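DNA-binding transcriptional repressor YiaJ (Escherichia coli, PDB 1YSQ) represses transcription of the yiaKLMNOPQRS operon, which may serve the use of 2,3-diketo-L-gulonate, and is represented here by its C-terminal IclR-type effector-binding domain. Local coordinates at residues P63-A68 with Q94-N99; M69-M74 with P105-E110. All coordinates share one frame; numbering follows the deposited sequence.

Contacts 1 and 2 interleave along the chain: 63-68 leaves strand 61-63 and enters the helix that carries 69-74, while 94-99 leads toward the helix of 105-110. Contact 1 joins two loops and is partly buried, with Tyr65 and Cys66 inside and Gln94 and Leu96 at the surface; it rests on a phenol, a backbone carbonyl and a leucine. Contact 2 joins two helices in a buried place and adds a salt bridge to methionine packing. The two meet where Tyr65 O lies 3.4 Å from Met107 CE, and their first segments share one phosphate, held by Ser67 OG and by the backbone N atoms of Ala68 and Met69.

Contact 1 of 2, residues P63-A68 with Q94-N99; sequences PLYCSA and QPLTRN. With PO4 (phosphate ion), chain B.
The Tyr65 ring meets Gln94 at its hydroxyl edge, where Gln94 O lies near the ring plane, and carries Cys66 CB on one face, 3.8 Å above its centre. Tyr65 OH sits 3.1 Å from Gln94 O, within hydrogen-bonding range, although its single proton has another acceptor in reach. The same backbone carbonyl takes a weak bond from Leu96 N across Pro95, the centre of an inverse gamma turn, and that turn brings the Leu96 side chain back toward the phenol. Leu96 CG lies 3.8 Å from Tyr65 OH, with both methyls near the same oxygen, and CD1 also reaches Cys66 SG at 4.0 Å. Tyr65 holds CG between its backbone N and carbonyl carbon (chi1 83°), which swings the ring across to the 94-99 loop; Trp86 of helix 79-88 and Thr100 also touch the Tyr65 side chain. A leucine in place of Tyr65 would probably leave Gln94 O without its phenol partner and open a gap beside Leu96. In this effector-binding domain of the IclR family, which belongs to the GAF clan, the contact ties the turn between edge strand 61-63 and helix 68-75 to the loop before helix 104-117. Ser67 is the N-cap of helix 68-75: its OG, anti to the backbone N (chi1 164°), receives the N-H of Gly70. That hydroxyl also lies 3.1 Å from phosphate O4, and Ala68 N donates to phosphate O1 over 3.0 Å, placing the anion at the helix N terminus, where the helix dipole would probably favour it. In the facing loop, Thr97 OG1 accepts from Asn99 N at 3.1 Å, an ST turn, while Glu124 O bonds both Thr97 OG1 and Asn99 ND2.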
ATOM      1  N   PRO A  63       4.194  -2.478   9.778  1.00 21.35           N
ATOM      2  CA  PRO A  63       5.292  -1.495   9.965  1.00 21.81           C
ATOM      3  C   PRO A  63       5.582  -0.711   8.677  1.00 21.17           C
ATOM      4  O   PRO A  63       5.476  -1.264   7.575  1.00 21.62           O
ATOM      5  CB  PRO A  63       6.517  -2.353  10.315  1.00 22.30           C
ATOM      6  CG  PRO A  63       5.963  -3.682  10.747  1.00 22.86           C
ATOM      7  CD  PRO A  63       4.685  -3.862   9.944  1.00 21.79           C
ATOM      8  N   LEU A  64       5.917   0.563   8.810  1.00 20.97           N
ATOM      9  CA  LEU A  64       6.106   1.412   7.626  1.00 21.11           C
ATOM     10  C   LEU A  64       7.194   0.914   6.670  1.00 21.47           C
ATOM     11  O   LEU A  64       7.026   1.004   5.452  1.00 21.27           O
ATOM     12  CB  LEU A  64       6.400   2.862   8.031  1.00 20.45           C
ATOM     13  CG  LEU A  64       5.299   3.614   8.821  1.00 21.60           C
ATOM     14  CD1 LEU A  64       5.731   5.058   9.060  1.00 22.61           C
ATOM     15  CD2 LEU A  64       3.936   3.568   8.166  1.00 20.62           C
ATOM     16  N   TYR A  65       8.295   0.391   7.223  1.00 22.20           N
ATOM     17  CA  TYR A  65       9.506   0.123   6.430  1.00 22.86           C
ATOM     18  C   TYR A  65       9.384  -1.067   5.466  1.00 23.44           C
ATOM     19  O   TYR A  65      10.138  -1.153   4.505  1.00 22.97           O
ATOM     20  CB  TYR A  65      10.733  -0.062   7.343  1.00 22.76           C
ATOM     21  CG  TYR A  65      10.848  -1.462   7.908  1.00 22.94           C
ATOM     22  CD1 TYR A  65      11.734  -2.395   7.351  1.00 22.16           C
ATOM     23  CD2 TYR A  65      10.052  -1.860   8.986  1.00 23.42           C
ATOM     24  CE1 TYR A  65      11.822  -3.701   7.846  1.00 24.49           C
ATOM     25  CE2 TYR A  65      10.134  -3.154   9.506  1.00 25.11           C
ATOM     26  CZ  TYR A  65      11.019  -4.072   8.922  1.00 26.40           C
ATOM     27  OH  TYR A  65      11.110  -5.346   9.447  1.00 27.36           O
ATOM     28  N   CYS A  66       8.451  -1.986   5.741  1.00 23.83           N
ATOM     29  CA  CYS A  66       8.318  -3.222   4.949  1.00 24.05           C
ATOM     30  C   CYS A  66       6.940  -3.348   4.274  1.00 24.13           C
ATOM     31  O   CYS A  66       6.632  -4.371   3.676  1.00 24.86           O
ATOM     32  CB  CYS A  66       8.633  -4.465   5.821  1.00 23.69           C
ATOM     33  SG  CYS A  66       7.584  -4.585   7.286  1.00 25.70           S
ATOM     34  N   SER A  67       6.130  -2.293   4.376  1.00 24.05           N
ATOM     35  CA  SER A  67       4.792  -2.225   3.782  1.00 23.57           C
ATOM     36  C   SER A  67       4.856  -1.263   2.608  1.00 23.05           C
ATOM     37  O   SER A  67       5.315  -0.125   2.765  1.00 23.33           O
ATOM     38  CB  SER A  67       3.776  -1.722   4.817  1.00 23.33           C
ATOM     39  OG  SER A  67       2.555  -1.280   4.238  1.00 25.28           O
ATOM     40  N   ALA A  68       4.385  -1.698   1.439  1.00 22.63           N
ATOM     41  CA  ALA A  68       4.337  -0.792   0.276  1.00 21.17           C
ATOM     42  C   ALA A  68       3.511   0.472   0.573  1.00 21.06           C
ATOM     43  O   ALA A  68       3.943   1.598   0.278  1.00 20.20           O
ATOM     44  CB  ALA A  68       3.818  -1.519  -0.977  1.00 21.81           C
ATOM     45  N   GLN A  94      14.012  -5.209  10.683  1.00 34.63           N
ATOM     46  CA  GLN A  94      14.694  -6.497  10.588  1.00 35.26           C
ATOM     47  C   GLN A  94      14.635  -7.035   9.163  1.00 34.88           C
ATOM     48  O   GLN A  94      13.656  -6.787   8.447  1.00 34.98           O
ATOM     49  CB  GLN A  94      14.062  -7.504  11.566  1.00 35.71           C
ATOM     50  CG  GLN A  94      14.265  -7.165  13.059  1.00 37.98           C
ATOM     51  CD  GLN A  94      15.720  -7.263  13.510  1.00 40.78           C
ATOM     52  OE1 GLN A  94      16.463  -8.117  13.035  1.00 43.56           O
ATOM     53  NE2 GLN A  94      16.124  -6.387  14.426  1.00 41.74           N
ATOM     54  N   PRO A  95      15.667  -7.771   8.754  1.00 34.72           N
ATOM     55  CA  PRO A  95      15.730  -8.324   7.397  1.00 34.50           C
ATOM     56  C   PRO A  95      14.813  -9.523   7.228  1.00 34.13           C
ATOM     57  O   PRO A  95      15.265 -10.671   7.343  1.00 35.13           O
ATOM     58  CB  PRO A  95      17.198  -8.740   7.254  1.00 34.77           C
ATOM     59  CG  PRO A  95      17.636  -9.063   8.667  1.00 34.54           C
ATOM     60  CD  PRO A  95      16.859  -8.128   9.553  1.00 35.17           C
ATOM     61  N   LEU A  96      13.547  -9.258   6.928  1.00 32.74           N
ATOM     62  CA  LEU A  96      12.555 -10.314   6.751  1.00 31.59           C
ATOM     63  C   LEU A  96      12.902 -11.225   5.577  1.00 30.99           C
ATOM     64  O   LEU A  96      12.742 -12.454   5.655  1.00 31.14           O
ATOM     65  CB  LEU A  96      11.149  -9.711   6.581  1.00 31.71           C
ATOM     66  CG  LEU A  96      10.681  -8.723   7.661  1.00 31.95           C
ATOM     67  CD1 LEU A  96       9.278  -8.235   7.339  1.00 32.84           C
ATOM     68  CD2 LEU A  96      10.735  -9.322   9.064  1.00 34.29           C
ATOM     69  N   THR A  97      13.359 -10.620   4.484  1.00 29.70           N
ATOM     70  CA  THR A  97      13.965 -11.358   3.370  1.00 28.66           C
ATOM     71  C   THR A  97      15.239 -10.657   2.983  1.00 28.94           C
ATOM     72  O   THR A  97      15.560  -9.586   3.526  1.00 28.46           O
ATOM     73  CB  THR A  97      13.034 -11.412   2.120  1.00 28.22           C
ATOM     74  OG1 THR A  97      12.917 -10.099   1.546  1.00 26.41           O
ATOM     75  CG2 THR A  97      11.628 -11.803   2.493  1.00 28.19           C
ATOM     76  N   ARG A  98      15.945 -11.238   2.011  1.00 28.74           N
ATOM     77  CA  ARG A  98      17.145 -10.619   1.459  1.00 29.17           C
ATOM     78  C   ARG A  98      16.857  -9.268   0.768  1.00 28.46           C
ATOM     79  O   ARG A  98      17.779  -8.513   0.463  1.00 27.97           O
ATOM     80  CB  ARG A  98      17.806 -11.584   0.468  1.00 29.61           C
ATOM     81  CG  ARG A  98      16.940 -11.912  -0.741  1.00 32.07           C
ATOM     82  CD  ARG A  98      17.610 -12.812  -1.772  1.00 37.68           C
ATOM     83  NE  ARG A  98      16.713 -13.124  -2.888  1.00 40.85           N
ATOM     84  CZ  ARG A  98      16.221 -14.342  -3.152  1.00 44.92           C
ATOM     85  NH1 ARG A  98      16.531 -15.385  -2.384  1.00 45.71           N
ATOM     86  NH2 ARG A  98      15.408 -14.524  -4.191  1.00 44.85           N
ATOM     87  N   ASN A  99      15.577  -8.981   0.521  1.00 27.80           N
ATOM     88  CA  ASN A  99      15.154  -7.774  -0.191  1.00 27.46           C
ATOM     89  C   ASN A  99      14.636  -6.653   0.699  1.00 26.99           C
ATOM     90  O   ASN A  99      14.481  -5.528   0.229  1.00 26.24           O
ATOM     91  CB  ASN A  99      14.075  -8.112  -1.226  1.00 27.17           C
ATOM     92  CG  ASN A  99      14.515  -9.210  -2.177  1.00 28.65           C
ATOM     93  OD1 ASN A  99      15.551  -9.084  -2.836  1.00 28.75           O
ATOM     94  ND2 ASN A  99      13.742 -10.295  -2.246  1.00 25.73           N
TER
HETATM   95  P   PO4 B 301       1.304  -3.596   1.671  1.00 32.99           P
HETATM   96  O1  PO4 B 301       2.689  -4.141   1.277  1.00 29.61           O
HETATM   97  O2  PO4 B 301       1.193  -2.121   1.453  1.00 33.75           O
HETATM   98  O3  PO4 B 301       0.188  -4.314   0.936  1.00 33.22           O
HETATM   99  O4  PO4 B 301       1.162  -3.877   3.158  1.00 35.04           O

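Contact 2 of 2, residues M69-M74 with P105-E110; sequences MGKIYM and PAMFDE. With PO4 (phosphate ion), chain B.
Lys71 and Glu110 reach across from their helices with side chains crossing at about a right angle, and their ends meet in a salt bridge of 2.8 Å between Lys71 NZ and Glu110 OE2. The ammonium comes to the anti side of that oxygen, 34° out of the carboxylate plane. Glu110 starts with CG anti to its backbone N (chi1 170°) and bends at chi2, which carries OE2 over to the lysine. Lys71 NZ is also bonded to Met121 O and paired with Glu125, a set of partners that fixes this buried charge at the end of its chain. Met107 slants across the lysine's aliphatic part, its CE 4.0 Å from Lys71 CD and its SD beside the same carbon. That thioether chain, bent at chi2 and chi3, also brings CE within 4.3 Å of Met74 CE, a methyl-to-methyl contact. Segments 69-74 and 105-110 pack nearly perpendicular, their axes 11.0 Å apart at a signed crossing angle of -84°, on one side of the antiparallel sheet of this IclR effector-binding domain. Met69 and Tyr73 point the other way, onto strands 28-35 and 146-153, and Ile72 rests on strand 130-137. At the N-terminal end of helix 68-75 Met69 N donates to phosphate O2 over 2.7 Å in an almost straight bond, and Ser149 OG bonds the same anion, probably picked up from the crystallisation liquor.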
ATOM      1  N   MET A  69       2.324   0.288   1.149  1.00 20.49           N
ATOM      2  CA  MET A  69       1.497   1.417   1.603  1.00 19.98           C
ATOM      3  C   MET A  69       2.226   2.266   2.664  1.00 20.26           C
ATOM      4  O   MET A  69       2.198   3.505   2.601  1.00 20.39           O
ATOM      5  CB  MET A  69       0.143   0.914   2.113  1.00 19.40           C
ATOM      6  CG  MET A  69      -0.804   0.376   0.983  1.00 18.04           C
ATOM      7  SD  MET A  69      -2.472  -0.136   1.547  1.00  4.88           S
ATOM      8  CE  MET A  69      -2.040  -1.474   2.416  1.00 15.42           C
ATOM      9  N   GLY A  70       2.899   1.602   3.611  1.00 20.09           N
ATOM     10  CA  GLY A  70       3.688   2.293   4.630  1.00 20.23           C
ATOM     11  C   GLY A  70       4.807   3.143   4.027  1.00 20.34           C
ATOM     12  O   GLY A  70       5.057   4.263   4.476  1.00 19.75           O
ATOM     13  N   LYS A  71       5.469   2.622   2.990  1.00 20.04           N
ATOM     14  CA  LYS A  71       6.517   3.382   2.306  1.00 20.24           C
ATOM     15  C   LYS A  71       5.941   4.616   1.608  1.00 20.54           C
ATOM     16  O   LYS A  71       6.561   5.688   1.609  1.00 20.82           O
ATOM     17  CB  LYS A  71       7.298   2.491   1.335  1.00 20.09           C
ATOM     18  CG  LYS A  71       8.189   1.480   2.068  1.00 20.87           C
ATOM     19  CD  LYS A  71       9.128   0.725   1.097  1.00 19.08           C
ATOM     20  CE  LYS A  71       8.320  -0.157   0.138  1.00 21.29           C
ATOM     21  NZ  LYS A  71       9.174  -0.977  -0.773  1.00 19.84           N
ATOM     22  N   ILE A  72       4.734   4.486   1.060  1.00 19.64           N
ATOM     23  CA  ILE A  72       4.033   5.646   0.488  1.00 19.05           C
ATOM     24  C   ILE A  72       3.821   6.722   1.554  1.00 19.23           C
ATOM     25  O   ILE A  72       4.108   7.892   1.324  1.00 18.64           O
ATOM     26  CB  ILE A  72       2.699   5.195  -0.138  1.00 18.82           C
ATOM     27  CG1 ILE A  72       2.976   4.481  -1.457  1.00 19.25           C
ATOM     28  CG2 ILE A  72       1.725   6.382  -0.357  1.00 18.84           C
ATOM     29  CD1 ILE A  72       1.794   3.719  -1.979  1.00 19.94           C
ATOM     30  N   TYR A  73       3.342   6.324   2.735  1.00 18.45           N
ATOM     31  CA  TYR A  73       3.152   7.300   3.814  1.00 18.69           C
ATOM     32  C   TYR A  73       4.452   8.021   4.134  1.00 19.08           C
ATOM     33  O   TYR A  73       4.465   9.236   4.245  1.00 18.80           O
ATOM     34  CB  TYR A  73       2.597   6.623   5.071  1.00 18.37           C
ATOM     35  CG  TYR A  73       1.207   6.038   4.881  1.00 18.68           C
ATOM     36  CD1 TYR A  73       0.210   6.759   4.224  1.00 18.19           C
ATOM     37  CD2 TYR A  73       0.888   4.768   5.383  1.00 19.23           C
ATOM     38  CE1 TYR A  73      -1.087   6.234   4.058  1.00 20.50           C
ATOM     39  CE2 TYR A  73      -0.408   4.224   5.212  1.00 20.17           C
ATOM     40  CZ  TYR A  73      -1.383   4.965   4.556  1.00 19.88           C
ATOM     41  OH  TYR A  73      -2.654   4.446   4.405  1.00 19.41           O
ATOM     42  N   MET A  74       5.554   7.281   4.270  1.00 19.14           N
ATOM     43  CA  MET A  74       6.848   7.946   4.532  1.00 19.20           C
ATOM     44  C   MET A  74       7.314   8.823   3.354  1.00 19.27           C
ATOM     45  O   MET A  74       7.869   9.911   3.569  1.00 19.82           O
ATOM     46  CB  MET A  74       7.937   6.944   4.913  1.00 19.09           C
ATOM     47  CG  MET A  74       7.766   6.367   6.351  1.00 20.03           C
ATOM     48  SD  MET A  74       9.216   5.501   7.080  1.00  8.59           S
ATOM     49  CE  MET A  74       9.439   4.341   5.934  1.00 13.40           C
ATOM     50  N   PRO A 105      20.053   4.943   3.987  1.00 28.04           N
ATOM     51  CA  PRO A 105      20.349   5.521   2.665  1.00 27.14           C
ATOM     52  C   PRO A 105      19.543   4.848   1.551  1.00 26.26           C
ATOM     53  O   PRO A 105      18.994   5.556   0.714  1.00 25.01           O
ATOM     54  CB  PRO A 105      21.855   5.287   2.505  1.00 27.57           C
ATOM     55  CG  PRO A 105      22.355   5.232   3.947  1.00 28.42           C
ATOM     56  CD  PRO A 105      21.283   4.480   4.673  1.00 27.55           C
ATOM     57  N   ALA A 106      19.485   3.514   1.562  1.00 25.52           N
ATOM     58  CA  ALA A 106      18.677   2.749   0.622  1.00 24.56           C
ATOM     59  C   ALA A 106      17.202   3.136   0.717  1.00 23.88           C
ATOM     60  O   ALA A 106      16.531   3.249  -0.309  1.00 23.71           O
ATOM     61  CB  ALA A 106      18.854   1.246   0.851  1.00 24.86           C
ATOM     62  N   MET A 107      16.704   3.356   1.938  1.00 22.98           N
ATOM     63  CA  MET A 107      15.306   3.744   2.085  1.00 22.18           C
ATOM     64  C   MET A 107      15.028   5.125   1.474  1.00 22.26           C
ATOM     65  O   MET A 107      14.016   5.314   0.785  1.00 21.38           O
ATOM     66  CB  MET A 107      14.825   3.695   3.538  1.00 21.82           C
ATOM     67  CG  MET A 107      13.308   4.042   3.678  1.00 19.46           C
ATOM     68  SD  MET A 107      12.092   3.065   2.707  1.00  7.25           S
ATOM     69  CE  MET A 107      11.978   1.648   3.761  1.00 19.90           C
ATOM     70  N   PHE A 108      15.928   6.078   1.702  1.00 22.16           N
ATOM     71  CA  PHE A 108      15.746   7.417   1.135  1.00 22.91           C
ATOM     72  C   PHE A 108      15.706   7.365  -0.397  1.00 23.13           C
ATOM     73  O   PHE A 108      14.925   8.080  -1.029  1.00 23.19           O
ATOM     74  CB  PHE A 108      16.848   8.379   1.617  1.00 23.48           C
ATOM     75  CG  PHE A 108      16.509   9.096   2.893  1.00 24.79           C
ATOM     76  CD1 PHE A 108      15.345   9.837   3.001  1.00 26.20           C
ATOM     77  CD2 PHE A 108      17.357   9.016   3.997  1.00 28.19           C
ATOM     78  CE1 PHE A 108      15.034  10.503   4.188  1.00 27.89           C
ATOM     79  CE2 PHE A 108      17.051   9.672   5.187  1.00 28.69           C
ATOM     80  CZ  PHE A 108      15.893  10.421   5.277  1.00 27.67           C
ATOM     81  N   ASP A 109      16.553   6.518  -0.983  1.00 23.02           N
ATOM     82  CA  ASP A 109      16.588   6.351  -2.438  1.00 23.84           C
ATOM     83  C   ASP A 109      15.245   5.827  -2.915  1.00 22.80           C
ATOM     84  O   ASP A 109      14.668   6.332  -3.871  1.00 22.46           O
ATOM     85  CB  ASP A 109      17.683   5.364  -2.828  1.00 24.69           C
ATOM     86  CG  ASP A 109      19.069   5.987  -2.824  1.00 30.23           C
ATOM     87  OD1 ASP A 109      19.190   7.235  -2.674  1.00 35.00           O
ATOM     88  OD2 ASP A 109      20.105   5.296  -2.978  1.00 34.21           O
ATOM     89  N   GLU A 110      14.757   4.803  -2.220  1.00 22.06           N
ATOM     90  CA  GLU A 110      13.446   4.225  -2.502  1.00 21.45           C
ATOM     91  C   GLU A 110      12.334   5.267  -2.361  1.00 20.94           C
ATOM     92  O   GLU A 110      11.453   5.369  -3.216  1.00 20.96           O
ATOM     93  CB  GLU A 110      13.183   3.059  -1.540  1.00 22.20           C
ATOM     94  CG  GLU A 110      11.748   2.537  -1.574  1.00 22.90           C
ATOM     95  CD  GLU A 110      11.545   1.404  -2.567  1.00 27.39           C
ATOM     96  OE1 GLU A 110      12.428   1.188  -3.423  1.00 32.04           O
ATOM     97  OE2 GLU A 110      10.495   0.715  -2.502  1.00 25.94           O
TER
HETATM   98  P   PO4 B 301       1.304  -3.596   1.671  1.00 32.99           P
HETATM   99  O1  PO4 B 301       2.689  -4.141   1.277  1.00 29.61           O
HETATM  100  O2  PO4 B 301       1.193  -2.121   1.453  1.00 33.75           O
HETATM  101  O3  PO4 B 301       0.188  -4.314   0.936  1.00 33.22           O
HETATM  102  O4  PO4 B 301       1.162  -3.877   3.158  1.00 35.04           O